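PDB 6H17: mutual gliding-motility protein MglA from Myxococcus xanthus DK 1622, which binds and hydrolyses GTP as a small GTPase of the Arf family, acting as an intracellular switch that coordinates social and adventurous gliding motility and sets the direction of movement. Local coordinates for residues Leu120-Asn123 / Leu124-Gly128; Val149-Glu152 / Glu153-Ala157. All coordinates share one frame; numbering follows the deposited sequence. Where two conformers were deposited one is given.

Contact 1: residues Leu120-Asn123 / Leu124-Gly128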
ATOM      1  N   LEU A 120      -6.075   9.551  -4.141  1.00 12.80           N
ATOM      2  CA  LEU A 120      -6.518   8.228  -3.709  1.00 12.99           C
ATOM      3  C   LEU A 120      -8.019   8.219  -3.445  1.00 13.43           C
ATOM      4  O   LEU A 120      -8.739   7.320  -3.895  1.00 13.38           O
ATOM      5  CB  LEU A 120      -5.767   7.813  -2.443  1.00 13.19           C
ATOM      6  CG  LEU A 120      -6.196   6.500  -1.776  1.00 12.30           C
ATOM      7  CD1 LEU A 120      -6.057   5.309  -2.708  1.00 14.49           C
ATOM      8  CD2 LEU A 120      -5.394   6.307  -0.481  1.00 15.07           C
ATOM      9  N   ARG A 121      -8.501   9.206  -2.691  0.62 13.79           N
ATOM     10  CA  ARG A 121      -9.926   9.254  -2.371  0.62 14.57           C
ATOM     11  C   ARG A 121     -10.768   9.359  -3.635  0.62 13.75           C
ATOM     12  O   ARG A 121     -11.772   8.653  -3.783  0.62 15.97           O
ATOM     13  CB  ARG A 121     -10.188  10.431  -1.430  0.62 16.55           C
ATOM     14  CG  ARG A 121     -11.619  10.520  -0.934  0.62 22.73           C
ATOM     15  CD  ARG A 121     -11.845  11.786  -0.120  0.62 25.13           C
ATOM     16  NE  ARG A 121     -11.964  12.966  -0.973  0.62 29.24           N
ATOM     17  CZ  ARG A 121     -13.069  13.297  -1.637  0.62 36.21           C
ATOM     18  NH1 ARG A 121     -14.147  12.532  -1.551  0.62 37.27           N
ATOM     19  NH2 ARG A 121     -13.093  14.388  -2.390  0.62 29.99           N
ATOM     20  N   ILE A 122     -10.363  10.230  -4.565  1.00 14.11           N
ATOM     21  CA  ILE A 122     -11.110  10.426  -5.797  1.00 14.04           C
ATOM     22  C   ILE A 122     -11.080   9.176  -6.655  1.00 14.30           C
ATOM     23  O   ILE A 122     -12.105   8.768  -7.210  1.00 15.91           O
ATOM     24  CB  ILE A 122     -10.546  11.653  -6.549  1.00 13.61           C
ATOM     25  CG1 ILE A 122     -10.840  12.949  -5.794  1.00 14.65           C
ATOM     26  CG2 ILE A 122     -11.076  11.670  -7.989  1.00 16.18           C
ATOM     27  CD1 ILE A 122     -12.304  13.335  -5.740  1.00 17.70           C
ATOM     28  N   ASN A 123      -9.916   8.549  -6.787  1.00 14.06           N
ATOM     29  CA  ASN A 123      -9.822   7.369  -7.641  1.00 14.67           C
ATOM     30  C   ASN A 123     -10.633   6.222  -7.070  1.00 14.30           C
ATOM     31  O   ASN A 123     -11.250   5.460  -7.829  1.00 16.24           O
ATOM     32  CB  ASN A 123      -8.364   6.984  -7.868  1.00 15.08           C
ATOM     33  CG  ASN A 123      -7.708   7.861  -8.913  1.00 14.70           C
ATOM     34  OD1 ASN A 123      -8.381   8.560  -9.679  1.00 16.80           O
ATOM     35  ND2 ASN A 123      -6.399   7.837  -8.959  1.00 16.19           N
ATOM     36  N   LEU A 124     -10.626   6.058  -5.745  1.00 14.22           N
ATOM     37  CA  LEU A 124     -11.501   5.050  -5.147  1.00 15.04           C
ATOM     38  C   LEU A 124     -12.962   5.354  -5.454  1.00 19.69           C
ATOM     39  O   LEU A 124     -13.714   4.456  -5.836  1.00 21.02           O
ATOM     40  CB  LEU A 124     -11.247   4.927  -3.651  1.00 16.72           C
ATOM     41  CG  LEU A 124      -9.908   4.269  -3.286  1.00 15.50           C
ATOM     42  CD1 LEU A 124      -9.636   4.413  -1.820  1.00 17.60           C
ATOM     43  CD2 LEU A 124      -9.900   2.791  -3.675  1.00 17.78           C
ATOM     44  N   ALA A 125     -13.379   6.624  -5.340  1.00 17.48           N
ATOM     45  CA  ALA A 125     -14.760   6.973  -5.666  1.00 18.44           C
ATOM     46  C   ALA A 125     -15.072   6.711  -7.132  1.00 18.26           C
ATOM     47  O   ALA A 125     -16.194   6.296  -7.469  1.00 23.22           O
ATOM     48  CB  ALA A 125     -15.016   8.445  -5.322  1.00 22.21           C
ATOM     49  N   GLU A 126     -14.128   6.956  -8.030  1.00 20.34           N
ATOM     50  CA  GLU A 126     -14.344   6.749  -9.456  1.00 17.76           C
ATOM     51  C   GLU A 126     -14.373   5.293  -9.885  1.00 21.51           C
ATOM     52  O   GLU A 126     -14.604   5.034 -11.088  1.00 24.79           O
ATOM     53  CB  GLU A 126     -13.295   7.482 -10.274  1.00 19.14           C
ATOM     54  CG  GLU A 126     -13.489   8.957 -10.132  1.00 16.36           C
ATOM     55  CD  GLU A 126     -12.419   9.796 -10.770  1.00 19.14           C
ATOM     56  OE1 GLU A 126     -12.603  11.011 -10.880  1.00 18.72           O
ATOM     57  OE2 GLU A 126     -11.354   9.225 -11.147  1.00 23.35           O
ATOM     58  N   GLN A 127     -14.134   4.340  -8.979  1.00 20.33           N
ATOM     59  CA  GLN A 127     -14.380   2.932  -9.261  1.00 20.32           C
ATOM     60  C   GLN A 127     -15.419   2.363  -8.305  1.00 24.95           C
ATOM     61  O   GLN A 127     -15.579   1.140  -8.222  1.00 26.49           O
ATOM     62  CB  GLN A 127     -13.080   2.129  -9.262  1.00 21.55           C
ATOM     63  CG  GLN A 127     -12.400   2.058  -7.934  1.00 18.60           C
ATOM     64  CD  GLN A 127     -11.167   1.161  -7.941  1.00 21.59           C
ATOM     65  OE1 GLN A 127     -10.382   1.163  -8.893  1.00 23.41           O
ATOM     66  NE2 GLN A 127     -10.997   0.386  -6.888  1.00 21.27           N
ATOM     67  N   GLY A 128     -16.153   3.231  -7.609  1.00 28.70           N
ATOM     68  CA  GLY A 128     -17.247   2.811  -6.758  1.00 31.83           C
ATOM     69  C   GLY A 128     -16.874   2.459  -5.339  1.00 32.47           C
ATOM     70  O   GLY A 128     -17.710   1.906  -4.615  1.00 35.31           O
TER
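Ile-122 O accepts the backbone N of Glu-126 at 2.8 Å, and the same oxygen is covered by the aliphatic part of the Glu-126 side chain, whose CG lies 3.2 Å from Ile-122 O. With CG beside its own backbone N (chi1 -68°) and the chain extended beyond it, Glu-126 stands out from the helix and leans toward the preceding turn, bringing OE1 to 3.3 Å from Ile-122 CG2. The other carboxylate oxygen, OE2, is salt-bridged to Lys-90, which probably offsets its approach to Asn-123 OD1, an acceptor like itself. The Asn-123 amide is turned 44° from the carboxylate plane, and its ND2 is hydrogen-bonded to both Tyr-18 and Asp-86. One turn apart on the buried side, Leu-120 and Leu-124 run side by side, and their CD1 methyls meet at 3.8 Å. Gln-127 N bonds Asn-123 O only weakly, at 3.3 Å, and also bonds Leu-124 O. A Schellman motif ends the helix, Gly-128 its C-prime residue at positive phi, with Tyr-129 N bonded to Leu-124 O and, inside it, Gly-128 N to Ala-125 O at 3.1 Å. The stretch ends helix 110-125, the crossover between parallel strands 98-104 and 136-141; Asn-123 packs on helix 86-93, Gln-127 NE2 bonds to Leu-93 O at that helix's end, and Leu-124 is covered by Val-96, Tyr-129 and Leu-131.

Contact 2: residues Val149-Glu152 / Glu153-Ala157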
ATOM      1  N   VAL A 149       8.742  16.382   9.038  1.00 14.52           N
ATOM      2  CA  VAL A 149       7.719  17.000   9.886  1.00 14.61           C
ATOM      3  C   VAL A 149       7.520  16.149  11.134  1.00 14.07           C
ATOM      4  O   VAL A 149       7.772  14.947  11.136  1.00 15.71           O
ATOM      5  CB  VAL A 149       6.443  17.077   9.016  1.00 17.20           C
ATOM      6  CG1 VAL A 149       5.209  17.460   9.812  1.00 18.89           C
ATOM      7  CG2 VAL A 149       6.667  18.069   7.869  1.00 17.85           C
ATOM      8  N   THR A 150       7.078  16.771  12.223  1.00 14.09           N
ATOM      9  CA  THR A 150       6.864  15.968  13.423  1.00 15.20           C
ATOM     10  C   THR A 150       5.696  15.000  13.209  1.00 15.07           C
ATOM     11  O   THR A 150       4.817  15.218  12.374  1.00 15.18           O
ATOM     12  CB  THR A 150       6.577  16.838  14.650  1.00 15.87           C
ATOM     13  OG1 THR A 150       5.261  17.390  14.525  1.00 16.42           O
ATOM     14  CG2 THR A 150       7.590  17.934  14.806  1.00 16.49           C
ATOM     15  N   VAL A 151       5.700  13.905  13.971  1.00 15.42           N
ATOM     16  CA  VAL A 151       4.647  12.903  13.811  1.00 15.69           C
ATOM     17  C   VAL A 151       3.284  13.512  14.120  1.00 14.37           C
ATOM     18  O   VAL A 151       2.293  13.253  13.431  1.00 16.54           O
ATOM     19  CB  VAL A 151       4.934  11.667  14.681  1.00 16.94           C
ATOM     20  CG1 VAL A 151       3.713  10.740  14.657  1.00 20.39           C
ATOM     21  CG2 VAL A 151       6.158  10.953  14.196  1.00 19.85           C
ATOM     22  N   GLU A 152       3.212  14.334  15.162  1.00 16.12           N
ATOM     23  CA  GLU A 152       1.949  14.963  15.513  1.00 16.32           C
ATOM     24  C   GLU A 152       1.440  15.823  14.369  1.00 17.29           C
ATOM     25  O   GLU A 152       0.239  15.844  14.085  1.00 17.52           O
ATOM     26  CB  GLU A 152       2.125  15.806  16.772  1.00 20.62           C
ATOM     27  CG  GLU A 152       0.831  16.402  17.288  1.00 34.63           C
ATOM     28  CD  GLU A 152       1.030  17.258  18.528  1.00 56.77           C
ATOM     29  OE1 GLU A 152       0.017  17.714  19.100  1.00 70.02           O
ATOM     30  OE2 GLU A 152       2.192  17.477  18.931  1.00 61.97           O
ATOM     31  N   GLU A 153       2.337  16.550  13.702  1.00 15.34           N
ATOM     32  CA  GLU A 153       1.919  17.375  12.575  1.00 14.69           C
ATOM     33  C   GLU A 153       1.514  16.526  11.369  1.00 15.35           C
ATOM     34  O   GLU A 153       0.591  16.898  10.628  1.00 15.89           O
ATOM     35  CB  GLU A 153       3.028  18.354  12.197  1.00 16.22           C
ATOM     36  CG  GLU A 153       3.262  19.437  13.196  1.00 17.51           C
ATOM     37  CD  GLU A 153       4.682  20.014  13.092  1.00 18.61           C
ATOM     38  OE1 GLU A 153       5.042  20.803  13.974  1.00 22.48           O
ATOM     39  OE2 GLU A 153       5.431  19.660  12.159  1.00 21.49           O
ATOM     40  N   MET A 154       2.184  15.391  11.150  1.00 14.72           N
ATOM     41  CA  MET A 154       1.765  14.480  10.086  1.00 14.44           C
ATOM     42  C   MET A 154       0.350  13.973  10.334  1.00 14.56           C
ATOM     43  O   MET A 154      -0.477  13.926   9.412  1.00 14.98           O
ATOM     44  CB  MET A 154       2.714  13.286  10.008  1.00 14.31           C
ATOM     45  CG  MET A 154       4.113  13.614   9.505  1.00 19.62           C
ATOM     46  SD  MET A 154       4.265  14.115   7.767  1.00 18.09           S
ATOM     47  CE  MET A 154       4.063  12.572   6.936  1.00 13.86           C
ATOM     48  N   ARG A 155       0.054  13.607  11.585  1.00 14.07           N
ATOM     49  CA  ARG A 155      -1.266  13.101  11.934  1.00 16.07           C
ATOM     50  C   ARG A 155      -2.318  14.180  11.735  1.00 15.27           C
ATOM     51  O   ARG A 155      -3.384  13.929  11.161  1.00 16.31           O
ATOM     52  CB  ARG A 155      -1.241  12.639  13.392  1.00 17.97           C
ATOM     53  CG  ARG A 155      -2.585  12.131  13.897  1.00 19.33           C
ATOM     54  CD  ARG A 155      -2.520  11.769  15.384  1.00 26.54           C
ATOM     55  NE  ARG A 155      -1.346  10.949  15.686  1.00 40.30           N
ATOM     56  CZ  ARG A 155      -0.352  11.297  16.504  1.00 41.86           C
ATOM     57  NH1 ARG A 155      -0.369  12.456  17.155  1.00 49.22           N
ATOM     58  NH2 ARG A 155       0.659  10.463  16.687  1.00 39.25           N
ATOM     59  N   LYS A 156      -2.033  15.395  12.185  1.00 15.39           N
ATOM     60  CA  LYS A 156      -3.010  16.460  12.020  1.00 15.83           C
ATOM     61  C   LYS A 156      -3.224  16.807  10.556  1.00 16.59           C
ATOM     62  O   LYS A 156      -4.337  17.180  10.169  1.00 18.98           O
ATOM     63  CB  LYS A 156      -2.584  17.688  12.824  1.00 19.04           C
ATOM     64  CG  LYS A 156      -2.676  17.482  14.332  1.00 21.97           C
ATOM     65  CD  LYS A 156      -2.158  18.682  15.095  1.00 30.17           C
ATOM     66  CE  LYS A 156      -2.301  18.478  16.593  1.00 42.17           C
ATOM     67  NZ  LYS A 156      -1.664  19.590  17.347  1.00 47.86           N
ATOM     68  N   ALA A 157      -2.188  16.692   9.726  1.00 15.42           N
ATOM     69  CA  ALA A 157      -2.332  17.040   8.323  1.00 14.32           C
ATOM     70  C   ALA A 157      -2.989  15.938   7.501  1.00 15.56           C
ATOM     71  O   ALA A 157      -3.702  16.234   6.542  1.00 16.80           O
ATOM     72  CB  ALA A 157      -0.960  17.338   7.725  1.00 16.98           C
TER
HETATM   73  O   HOH W   1       4.631  18.880  16.763  1.00 23.60           O
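The guanidinium of Arg-155 is approached obliquely by Val-151 CG1, 3.7 Å from NH2, and by Glu-152 CA, 3.8 Å from NH1, while its NE is salt-bridged to Glu-165. A bend at chi3 (-47°) turns the group back over the first helical turn, where these carbon contacts and the bridge to Glu-165 probably limit its rotation. The Glu-153 carboxylate lies across the start of the helix instead. Its OE2 sits 3.2 Å from Val-149 CG1 and takes a weak hydrogen bond from Thr-150 N, while Thr-150 OG1 accepts Glu-153 N at 3.2 Å; this reciprocal pair is a capping box with Thr-150 as N-cap. The threonine hydroxyl stands between its backbone N and carbonyl carbon (chi1 72°), which directs it at the amide of Glu-153. A water 2.8 Å from Thr-150 OG1 also donates weakly to Glu-153 OE1. Farther round the helix, Glu-152 and Lys-156 lie alongside each other, both extended beyond CG, and form a salt bridge one turn apart: Lys-156 NZ meets Glu-152 OE1 at 3.1 Å from above the carboxylate plane, 53° out of it. Met-154 leads the other way, into the protein, with its SD 3.9 Å from Val-149 CB. Helix 151-158 connects parallel strands 136-141 and 165-167. Its inner side rests on the sheet through Met-154 and Arg-155, which both touch Tyr-140, and against helix 110-125 through Met-154 on Met-110 and Ala-157 on Met-110 and Met-114; at its start, Val-149 O accepts a hydrogen bond from Arg-143, predicted to bind GTP.

In the fold
Both contacts are local and only partly buried, lying at opposite kinds of helix end: contact 1 closes helix 110-125 at its C-terminus, whereas contact 2 opens helix 151-158 at its N-terminus. Strand 136-141 is shared by the two successive beta-alpha-beta units, and the second helix packs against the first near the latter's beginning, leaving the contact centres 25 Å apart and their nearest atoms about 11 Å apart. Termination relies on a glycine and backbone bonds, initiation on side chains that cap amides. Contact 1 buries a leucine pair and an asparagine; contact 2 buries Val-149 and Met-154 but places its glutamate–lysine pair on the surface.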